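Local structure of putative sarcosine dimethylglycine methyltransferase (Galdieria sulphuraria, 2O57) at residues W155-F160 / A184-M189; D44-L49 / R65-L70; K244-L249 / R270-W275. The protein probably transfers methyl groups from S-adenosylmethionine to the amine nitrogen of sarcosine and dimethylglycine. All coordinates share one frame; numbering follows the deposited sequence.

Contact 1: residues W155-F160 / A184-M189; sequences WSQDAF and AITDPM
Ser156 and Thr186 bring strands 151-157 and 181-190 together as parallel neighbours in the central sheet of a Rossmann-like, class I methyltransferase fold, with the short strand axes 4.7 Å apart and 13° from parallel. Backbone bonds come first: Ser156 N donates to Ala184 O at 3.0 Å and Thr186 N to Ser156 O at 2.9 Å. The last rung bends, since Asp158 N reaches Thr186 O (2.8 Å) from above the carbonyl plane just where the first strand ends.

The side-chain bond lies on the face that bears Gln157 and Thr186. Thr186 OG1 sits between its own backbone N and carbonyl carbon (chi1 70°), which turns it toward the loop residue just past the neighbouring strand, where it donates to Asp158 OD1 at 2.8 Å, meeting the carboxylate 53° out of its plane. Trp286 NE1 also binds OD1, and OD2 takes Val47 N. With an alanine in place of Asp158, the Thr186 hydroxyl, the Trp286 indole and the Val47 amide would probably each lose this acceptor. Pro188 CD packs against the same carboxylate.

On the other face a water is held by three bonds: it donates to Ser156 OG and Thr186 O and accepts from Phe160 N at 3.1 Å. Ser156 OG is bonded to Leu89 O as well. Asp187 OD2 lies 3.4 Å from Phe160 CB and is bonded to Tyr217 OH, while OD1 takes Leu161 N.

The apolar side-chain contact is that of the Phe160 ring with Ile185, whose CG2 lies 4.0 Å from Phe160 CZ, the two side chains crossing at about a right angle.

Beyond the strand end, acidic side chains and a bound water thus supplement and then take over from the backbone pairing, tying the turn at Asp158-Phe160 to the adjacent strand.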
loop_
_atom_site.group_PDB
_atom_site.type_symbol
_atom_site.label_atom_id
_atom_site.label_comp_id
_atom_site.label_asym_id
_atom_site.label_seq_id
_atom_site.Cartn_x
_atom_site.Cartn_y
_atom_site.Cartn_z
ATOM N N TRP A 155 -0.880 -2.509 16.720
ATOM C CA TRP A 155 0.159 -2.719 15.723
ATOM C C TRP A 155 0.402 -4.207 15.728
ATOM O O TRP A 155 0.573 -4.811 16.822
ATOM C CB TRP A 155 1.413 -1.999 16.206
ATOM C CG TRP A 155 2.740 -2.223 15.455
ATOM C CD1 TRP A 155 3.613 -3.282 15.592
ATOM C CD2 TRP A 155 3.352 -1.320 14.524
ATOM N NE1 TRP A 155 4.739 -3.085 14.807
ATOM C CE2 TRP A 155 4.603 -1.893 14.137
ATOM C CE3 TRP A 155 2.976 -0.074 13.991
ATOM C CZ2 TRP A 155 5.477 -1.262 13.231
ATOM C CZ3 TRP A 155 3.842 0.564 13.077
ATOM C CH2 TRP A 155 5.097 -0.029 12.729
ATOM N N SER A 156 0.409 -4.828 14.544
ATOM C CA SER A 156 0.732 -6.265 14.487
ATOM C C SER A 156 1.437 -6.587 13.171
ATOM O O SER A 156 0.840 -6.489 12.103
ATOM C CB SER A 156 -0.558 -7.084 14.632
ATOM O OG SER A 156 -0.266 -8.470 14.686
ATOM N N GLN A 157 2.679 -7.019 13.243
ATOM C CA GLN A 157 3.458 -7.309 12.038
ATOM C C GLN A 157 3.710 -8.802 11.893
ATOM O O GLN A 157 4.435 -9.409 12.716
ATOM C CB GLN A 157 4.787 -6.577 12.093
ATOM C CG GLN A 157 4.663 -5.082 11.862
ATOM C CD GLN A 157 6.027 -4.403 12.013
ATOM O OE1 GLN A 157 6.660 -4.474 13.065
ATOM N NE2 GLN A 157 6.472 -3.759 10.973
ATOM N N ASP A 158 3.056 -9.379 10.886
ATOM C CA ASP A 158 3.264 -10.776 10.436
ATOM C C ASP A 158 2.926 -11.810 11.509
ATOM O O ASP A 158 3.443 -12.912 11.492
ATOM C CB ASP A 158 4.711 -10.968 9.934
ATOM C CG ASP A 158 5.069 -9.993 8.793
ATOM O OD1 ASP A 158 4.140 -9.362 8.220
ATOM O OD2 ASP A 158 6.269 -9.893 8.474
ATOM N N ALA A 159 2.044 -11.447 12.425
ATOM C CA ALA A 159 1.678 -12.346 13.530
ATOM C C ALA A 159 0.390 -13.138 13.294
ATOM O O ALA A 159 0.224 -14.225 13.856
ATOM C CB ALA A 159 1.551 -11.543 14.805
ATOM N N PHE A 160 -0.559 -12.560 12.556
ATOM C CA PHE A 160 -1.906 -13.172 12.387
ATOM C C PHE A 160 -1.803 -14.462 11.552
ATOM O O PHE A 160 -2.636 -15.358 11.699
ATOM C CB PHE A 160 -2.860 -12.195 11.669
ATOM C CG PHE A 160 -3.444 -11.073 12.542
ATOM C CD1 PHE A 160 -2.856 -10.658 13.756
ATOM C CD2 PHE A 160 -4.612 -10.436 12.128
ATOM C CE1 PHE A 160 -3.417 -9.604 14.512
ATOM C CE2 PHE A 160 -5.175 -9.401 12.867
ATOM C CZ PHE A 160 -4.571 -8.983 14.078
ATOM N N ALA A 184 -3.168 -1.132 12.722
ATOM C CA ALA A 184 -2.314 -1.334 11.549
ATOM C C ALA A 184 -1.716 -2.742 11.605
ATOM O O ALA A 184 -1.062 -3.110 12.592
ATOM C CB ALA A 184 -1.201 -0.262 11.476
ATOM N N ILE A 185 -1.942 -3.534 10.552
ATOM C CA ILE A 185 -1.412 -4.908 10.496
ATOM C C ILE A 185 -0.685 -5.168 9.206
ATOM O O ILE A 185 -0.938 -4.491 8.174
ATOM C CB ILE A 185 -2.493 -6.015 10.679
ATOM C CG1 ILE A 185 -3.473 -6.074 9.474
ATOM C CG2 ILE A 185 -3.231 -5.810 11.984
ATOM C CD1 ILE A 185 -4.363 -7.337 9.496
ATOM N N THR A 186 0.246 -6.118 9.265
ATOM C CA THR A 186 0.873 -6.688 8.073
ATOM C C THR A 186 0.822 -8.218 8.243
ATOM O O THR A 186 0.795 -8.708 9.374
ATOM C CB THR A 186 2.370 -6.214 7.810
ATOM O OG1 THR A 186 3.304 -6.751 8.787
ATOM C CG2 THR A 186 2.506 -4.708 7.640
ATOM N N ASP A 187 0.769 -8.966 7.141
ATOM C CA ASP A 187 0.737 -10.424 7.240
ATOM C C ASP A 187 1.098 -11.028 5.902
ATOM O O ASP A 187 0.548 -10.632 4.857
ATOM C CB ASP A 187 -0.689 -10.858 7.633
ATOM C CG ASP A 187 -0.719 -12.097 8.560
ATOM O OD1 ASP A 187 0.239 -12.321 9.323
ATOM O OD2 ASP A 187 -1.746 -12.814 8.529
ATOM N N PRO A 188 1.981 -12.032 5.909
ATOM C CA PRO A 188 2.056 -12.843 4.695
ATOM C C PRO A 188 0.678 -13.472 4.499
ATOM O O PRO A 188 -0.010 -13.821 5.498
ATOM C CB PRO A 188 3.069 -13.928 5.055
ATOM C CG PRO A 188 3.915 -13.329 6.210
ATOM C CD PRO A 188 2.882 -12.520 6.986
HETATM N N MSE A 189 0.236 -13.568 3.248
HETATM C CA MSE A 189 -1.123 -14.039 2.962
HETATM C C MSE A 189 -1.234 -14.708 1.603
HETATM O O MSE A 189 -0.269 -14.723 0.854
HETATM C CB MSE A 189 -2.193 -12.934 3.147
HETATM C CG MSE A 189 -1.887 -11.513 2.768
HETATM SE SE MSE A 189 -3.367 -10.286 3.434
HETATM C CE MSE A 189 -2.872 -9.602 5.011
HETATM O O HOH W 1 -0.050 -9.600 11.983
#

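Contact 2: residues D44-L49 / R65-L70; sequences DIHVGL and RTDEWL
Gly48 and Thr66 have the nearest CA atoms of the two segments, 5.4 Å apart, where the irregular segment 44-49 passes alongside helix 59-76. The helix packs on the central sheet of the methyltransferase fold through Leu70 and Thr66, which touch strand 151-157, and the loop crosses its flank.

Two hydrogen bonds from helix side chains hold loop carbonyls. Thr66 OG1, beside its own backbone N and opposite its carbonyl carbon (chi1 -77°), donates to Val47 O at 2.7 Å, in the carbonyl plane and on a lone pair. One residue earlier in the helix, Arg65 runs extended from CG to NE and presents the edge of its guanidinium to Leu49. NH1 meets Leu49 O with an N-H...O angle of 157°, and the oxygen lies only 3° out of the guanidinium plane. NH1 is also in a salt bridge with Asp57, so the same nitrogen joins a carboxylate and a backbone carbonyl.

Leu49 supplies most of the loop's packing. Its CB rests 3.9 Å from Arg65 CB, its CG lies close to Thr66 OG1, and its CD1 reaches Trp69 CB at 3.6 Å, the leucine and tryptophan side chains crossing at about a right angle. Met76 of the second subunit packs on both Leu49 and Arg65, so this end of the contact borders the dimer interface.

Next to Thr66, Asp67 meets the loop through water. Its OD1 is bonded directly to Gln157 NE2. One water lies 2.7 Å from both Asp44 O and Asp67 OD2, bridging them. A second joins His46 to Asp67, lying in the plane of the imidazole at its edge, 2.9 Å from His46 ND1.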
loop_
_atom_site.group_PDB
_atom_site.type_symbol
_atom_site.label_atom_id
_atom_site.label_comp_id
_atom_site.label_asym_id
_atom_site.label_seq_id
_atom_site.Cartn_x
_atom_site.Cartn_y
_atom_site.Cartn_z
ATOM N N ASP A 44 13.677 -6.836 15.962
ATOM C CA ASP A 44 12.919 -7.804 15.166
ATOM C C ASP A 44 12.858 -7.456 13.686
ATOM O O ASP A 44 12.668 -6.290 13.342
ATOM C CB ASP A 44 11.502 -7.916 15.696
ATOM C CG ASP A 44 11.459 -8.327 17.143
ATOM O OD1 ASP A 44 11.212 -9.510 17.427
ATOM O OD2 ASP A 44 11.676 -7.473 17.989
ATOM N N ILE A 45 13.003 -8.494 12.869
ATOM C CA ILE A 45 12.820 -8.493 11.409
ATOM C C ILE A 45 11.414 -8.932 10.978
ATOM O O ILE A 45 10.882 -9.970 11.435
ATOM C CB ILE A 45 13.868 -9.466 10.755
ATOM C CG1 ILE A 45 15.295 -9.033 11.103
ATOM C CG2 ILE A 45 13.654 -9.638 9.190
ATOM C CD1 ILE A 45 15.710 -7.614 10.541
ATOM N N HIS A 46 10.850 -8.199 10.020
ATOM C CA HIS A 46 9.609 -8.593 9.375
ATOM C C HIS A 46 9.809 -8.371 7.879
ATOM O O HIS A 46 10.877 -7.882 7.472
ATOM C CB HIS A 46 8.405 -7.766 9.882
ATOM C CG HIS A 46 8.268 -7.776 11.377
ATOM N ND1 HIS A 46 8.864 -6.827 12.176
ATOM C CD2 HIS A 46 7.674 -8.661 12.213
ATOM C CE1 HIS A 46 8.608 -7.098 13.446
ATOM N NE2 HIS A 46 7.890 -8.212 13.499
ATOM N N VAL A 47 8.803 -8.735 7.082
ATOM C CA VAL A 47 8.932 -8.626 5.621
ATOM C C VAL A 47 9.322 -7.197 5.259
ATOM O O VAL A 47 8.707 -6.278 5.721
ATOM C CB VAL A 47 7.694 -9.112 4.884
ATOM C CG1 VAL A 47 7.863 -8.976 3.368
ATOM C CG2 VAL A 47 7.416 -10.619 5.242
ATOM N N GLY A 48 10.382 -7.048 4.464
ATOM C CA GLY A 48 10.985 -5.765 4.179
ATOM C C GLY A 48 10.462 -5.077 2.922
ATOM O O GLY A 48 9.842 -5.710 2.065
ATOM N N LEU A 49 10.743 -3.781 2.833
ATOM C CA LEU A 49 10.564 -3.018 1.601
ATOM C C LEU A 49 11.977 -2.864 0.978
ATOM O O LEU A 49 12.840 -2.177 1.530
ATOM C CB LEU A 49 9.891 -1.661 1.895
ATOM C CG LEU A 49 8.448 -1.634 2.459
ATOM C CD1 LEU A 49 8.058 -0.146 2.715
ATOM C CD2 LEU A 49 7.481 -2.348 1.471
ATOM N N ARG A 65 12.669 -0.037 6.674
ATOM C CA ARG A 65 11.787 0.704 5.713
ATOM C C ARG A 65 10.315 0.322 5.952
ATOM O O ARG A 65 9.434 1.189 6.016
ATOM C CB ARG A 65 12.156 0.433 4.270
ATOM C CG ARG A 65 13.522 1.015 3.846
ATOM C CD ARG A 65 13.740 1.004 2.331
ATOM N NE ARG A 65 15.162 1.072 2.037
ATOM C CZ ARG A 65 15.919 0.034 1.674
ATOM N NH1 ARG A 65 15.391 -1.163 1.463
ATOM N NH2 ARG A 65 17.226 0.209 1.469
ATOM N N THR A 66 10.060 -0.981 6.155
ATOM C CA THR A 66 8.711 -1.436 6.497
ATOM C C THR A 66 8.207 -0.759 7.775
ATOM O O THR A 66 7.063 -0.287 7.817
ATOM C CB THR A 66 8.678 -2.961 6.678
ATOM O OG1 THR A 66 8.701 -3.556 5.401
ATOM C CG2 THR A 66 7.393 -3.443 7.445
ATOM N N ASP A 67 9.047 -0.708 8.822
ATOM C CA ASP A 67 8.631 -0.114 10.103
ATOM C C ASP A 67 8.324 1.397 9.968
ATOM O O ASP A 67 7.316 1.880 10.484
ATOM C CB ASP A 67 9.721 -0.299 11.169
ATOM C CG ASP A 67 9.982 -1.734 11.464
ATOM O OD1 ASP A 67 9.100 -2.573 11.156
ATOM O OD2 ASP A 67 11.079 -2.024 12.001
ATOM N N GLU A 68 9.183 2.111 9.238
ATOM C CA GLU A 68 8.976 3.542 8.926
ATOM C C GLU A 68 7.700 3.733 8.119
ATOM O O GLU A 68 6.931 4.651 8.396
ATOM C CB GLU A 68 10.153 4.126 8.132
ATOM C CG GLU A 68 11.460 4.245 8.931
ATOM C CD GLU A 68 11.462 5.355 9.980
ATOM O OE1 GLU A 68 10.540 6.210 9.993
ATOM O OE2 GLU A 68 12.424 5.387 10.784
ATOM N N TRP A 69 7.494 2.888 7.104
ATOM C CA TRP A 69 6.286 2.987 6.244
ATOM C C TRP A 69 5.019 2.748 7.080
ATOM O O TRP A 69 4.084 3.547 7.040
ATOM C CB TRP A 69 6.330 1.987 5.049
ATOM C CG TRP A 69 4.961 1.746 4.431
ATOM C CD1 TRP A 69 4.186 2.666 3.755
ATOM C CD2 TRP A 69 4.194 0.524 4.466
ATOM N NE1 TRP A 69 2.991 2.084 3.380
ATOM C CE2 TRP A 69 2.977 0.774 3.788
ATOM C CE3 TRP A 69 4.429 -0.758 4.997
ATOM C CZ2 TRP A 69 1.996 -0.200 3.634
ATOM C CZ3 TRP A 69 3.445 -1.740 4.852
ATOM C CH2 TRP A 69 2.236 -1.452 4.165
ATOM N N LEU A 70 4.979 1.649 7.829
ATOM C CA LEU A 70 3.766 1.309 8.581
ATOM C C LEU A 70 3.463 2.376 9.633
ATOM O O LEU A 70 2.318 2.766 9.788
ATOM C CB LEU A 70 3.829 -0.074 9.250
ATOM C CG LEU A 70 2.467 -0.637 9.746
ATOM C CD1 LEU A 70 1.520 -1.011 8.538
ATOM C CD2 LEU A 70 2.744 -1.925 10.564
HETATM O O HOH W 2 12.688 -4.175 11.646
HETATM O O HOH W 3 9.697 -4.827 10.283
#

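Contact 3: residues K244-L249 / R270-W275; sequences KVKAEL and RGLEHW
Leu272 points at the flank of the neighbouring helix: its CD1 settles over the backbone of Lys246, 3.6 Å from Lys246 CA, and is bordered by Val245 and Leu249. The leucine is directed there by a CG opposite its own carbonyl carbon (chi1 -66°) and an extended chi2. Val245 crosses it at about a right angle and meets it through CG1, 4.1 Å from Leu272 CD1; the other methyl, CD2, is only slightly farther from this CG1. Leu249 comes obliquely from the next turn, with its CD2 also 4.1 Å from Leu272 CD1.

The two segments belong to helices 235-251 and 262-280, an antiparallel pair outside the central sheet, whose short axes approach to 9.8 Å with a crossing angle of -160°. Leu272 spans much of this distance, and no hydrogen bond passes between the segments. Phe35 and Tyr36 of helix 27-40 also pack on Val245.

At the border of the apolar patch, Lys246 and Glu273 cross obliquely and touch through their aliphatic parts, Lys246 CD lying 3.8 Å from Glu273 CG. The lysine chain leaves with CG opposite its backbone N (chi1 -170°), then bends at chi3 and chi4. Its NZ remains 4.6 Å from Glu273 OE2, beyond a salt bridge, so that any attraction between the charges is probably modest.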
loop_
_atom_site.group_PDB
_atom_site.type_symbol
_atom_site.label_atom_id
_atom_site.label_comp_id
_atom_site.label_asym_id
_atom_site.label_seq_id
_atom_site.Cartn_x
_atom_site.Cartn_y
_atom_site.Cartn_z
ATOM N N LYS A 244 15.972 -13.163 0.000
ATOM C CA LYS A 244 17.105 -12.662 0.794
ATOM C C LYS A 244 17.313 -13.467 2.092
ATOM O O LYS A 244 18.456 -13.758 2.484
ATOM C CB LYS A 244 16.894 -11.189 1.154
ATOM C CG LYS A 244 16.798 -10.239 -0.075
ATOM C CD LYS A 244 18.129 -9.980 -0.683
ATOM C CE LYS A 244 18.973 -9.135 0.238
ATOM N NZ LYS A 244 20.294 -8.849 -0.341
ATOM N N VAL A 245 16.226 -13.821 2.764
ATOM C CA VAL A 245 16.366 -14.643 3.970
ATOM C C VAL A 245 16.984 -16.013 3.629
ATOM O O VAL A 245 17.884 -16.513 4.372
ATOM C CB VAL A 245 15.027 -14.806 4.711
ATOM C CG1 VAL A 245 15.211 -15.811 5.856
ATOM C CG2 VAL A 245 14.548 -13.446 5.280
ATOM N N LYS A 246 16.558 -16.615 2.514
ATOM C CA LYS A 246 17.147 -17.888 2.092
ATOM C C LYS A 246 18.636 -17.765 1.806
ATOM O O LYS A 246 19.409 -18.676 2.138
ATOM C CB LYS A 246 16.413 -18.471 0.876
ATOM C CG LYS A 246 16.843 -19.915 0.549
ATOM C CD LYS A 246 15.968 -20.565 -0.569
ATOM C CE LYS A 246 16.279 -19.911 -1.866
ATOM N NZ LYS A 246 17.575 -20.490 -2.407
ATOM N N ALA A 247 19.033 -16.662 1.163
ATOM C CA ALA A 247 20.446 -16.408 0.877
ATOM C C ALA A 247 21.240 -16.299 2.193
ATOM O O ALA A 247 22.329 -16.834 2.306
ATOM C CB ALA A 247 20.589 -15.098 0.041
ATOM N N GLU A 248 20.703 -15.567 3.164
ATOM C CA GLU A 248 21.358 -15.446 4.484
ATOM C C GLU A 248 21.453 -16.784 5.232
ATOM O O GLU A 248 22.480 -17.077 5.873
ATOM C CB GLU A 248 20.647 -14.399 5.368
ATOM C CG GLU A 248 21.478 -14.049 6.618
ATOM C CD GLU A 248 22.732 -13.219 6.296
ATOM O OE1 GLU A 248 22.877 -12.677 5.167
ATOM O OE2 GLU A 248 23.605 -13.139 7.169
ATOM N N LEU A 249 20.425 -17.607 5.116
ATOM C CA LEU A 249 20.432 -18.927 5.762
ATOM C C LEU A 249 21.584 -19.790 5.151
ATOM O O LEU A 249 22.304 -20.518 5.858
ATOM C CB LEU A 249 19.067 -19.596 5.578
ATOM C CG LEU A 249 18.909 -21.080 5.978
ATOM C CD1 LEU A 249 19.204 -21.211 7.489
ATOM C CD2 LEU A 249 17.523 -21.620 5.683
ATOM N N ARG A 270 13.300 -25.254 2.381
ATOM C CA ARG A 270 12.134 -25.697 1.603
ATOM C C ARG A 270 10.936 -24.782 1.806
ATOM O O ARG A 270 10.294 -24.407 0.828
ATOM C CB ARG A 270 11.758 -27.142 1.895
ATOM C CG ARG A 270 12.727 -28.121 1.271
ATOM C CD ARG A 270 12.254 -29.530 1.459
ATOM N NE ARG A 270 12.493 -30.003 2.825
ATOM C CZ ARG A 270 13.571 -30.687 3.196
ATOM N NH1 ARG A 270 14.527 -30.981 2.300
ATOM N NH2 ARG A 270 13.692 -31.075 4.461
ATOM N N GLY A 271 10.619 -24.453 3.064
ATOM C CA GLY A 271 9.536 -23.511 3.372
ATOM C C GLY A 271 9.730 -22.148 2.726
ATOM O O GLY A 271 8.791 -21.565 2.163
ATOM N N LEU A 272 10.952 -21.636 2.785
ATOM C CA LEU A 272 11.278 -20.367 2.112
ATOM C C LEU A 272 10.989 -20.465 0.615
ATOM O O LEU A 272 10.336 -19.578 0.049
ATOM C CB LEU A 272 12.726 -19.941 2.372
ATOM C CG LEU A 272 13.024 -19.574 3.864
ATOM C CD1 LEU A 272 14.521 -19.412 4.083
ATOM C CD2 LEU A 272 12.245 -18.339 4.322
ATOM N N GLU A 273 11.444 -21.542 -0.007
ATOM C CA GLU A 273 11.220 -21.749 -1.439
ATOM C C GLU A 273 9.721 -21.722 -1.790
ATOM O O GLU A 273 9.340 -21.228 -2.854
ATOM C CB GLU A 273 11.845 -23.072 -1.883
ATOM C CG GLU A 273 13.367 -23.005 -1.991
ATOM C CD GLU A 273 14.036 -24.387 -2.014
ATOM O OE1 GLU A 273 13.326 -25.420 -1.954
ATOM O OE2 GLU A 273 15.286 -24.442 -2.056
ATOM N N HIS A 274 8.886 -22.265 -0.897
ATOM C CA HIS A 274 7.426 -22.296 -1.115
ATOM C C HIS A 274 6.843 -20.887 -1.121
ATOM O O HIS A 274 5.967 -20.589 -1.932
ATOM C CB HIS A 274 6.703 -23.127 -0.048
ATOM C CG HIS A 274 6.834 -24.605 -0.233
ATOM N ND1 HIS A 274 6.767 -25.211 -1.473
ATOM C CD2 HIS A 274 6.996 -25.608 0.668
ATOM C CE1 HIS A 274 6.930 -26.516 -1.327
ATOM N NE2 HIS A 274 7.064 -26.782 -0.039
ATOM N N TRP A 275 7.297 -20.025 -0.207
ATOM C CA TRP A 275 6.833 -18.649 -0.198
ATOM C C TRP A 275 7.252 -17.946 -1.478
ATOM O O TRP A 275 6.461 -17.246 -2.071
ATOM C CB TRP A 275 7.384 -17.856 0.999
ATOM C CG TRP A 275 6.642 -18.140 2.277
ATOM C CD1 TRP A 275 7.109 -18.841 3.343
ATOM C CD2 TRP A 275 5.316 -17.710 2.623
ATOM N NE1 TRP A 275 6.164 -18.874 4.341
ATOM C CE2 TRP A 275 5.043 -18.210 3.921
ATOM C CE3 TRP A 275 4.329 -16.959 1.962
ATOM C CZ2 TRP A 275 3.827 -17.985 4.575
ATOM C CZ3 TRP A 275 3.097 -16.734 2.616
ATOM C CH2 TRP A 275 2.874 -17.238 3.916
#

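Contact 1 lies in the core, its centre about 4 Å from the centre of the chain; contact 2, where a loop meets helix 59-76, is partly buried on one face of the sheet, and contact 3, centred about 17 Å out, lies far from the centre but is itself buried between two outer helices. No element is shared by two contacts, yet contacts 1 and 2 meet directly through polar side chains at the strand end. Contact 3 touches contact 1 through Trp275, which packs on Pro188, and stays about 6 Å from contact 2 at the nearest atoms. Backbone pairing dominates the first, side-chain-to-carbonyl bonds and waters the second, and apolar packing the third.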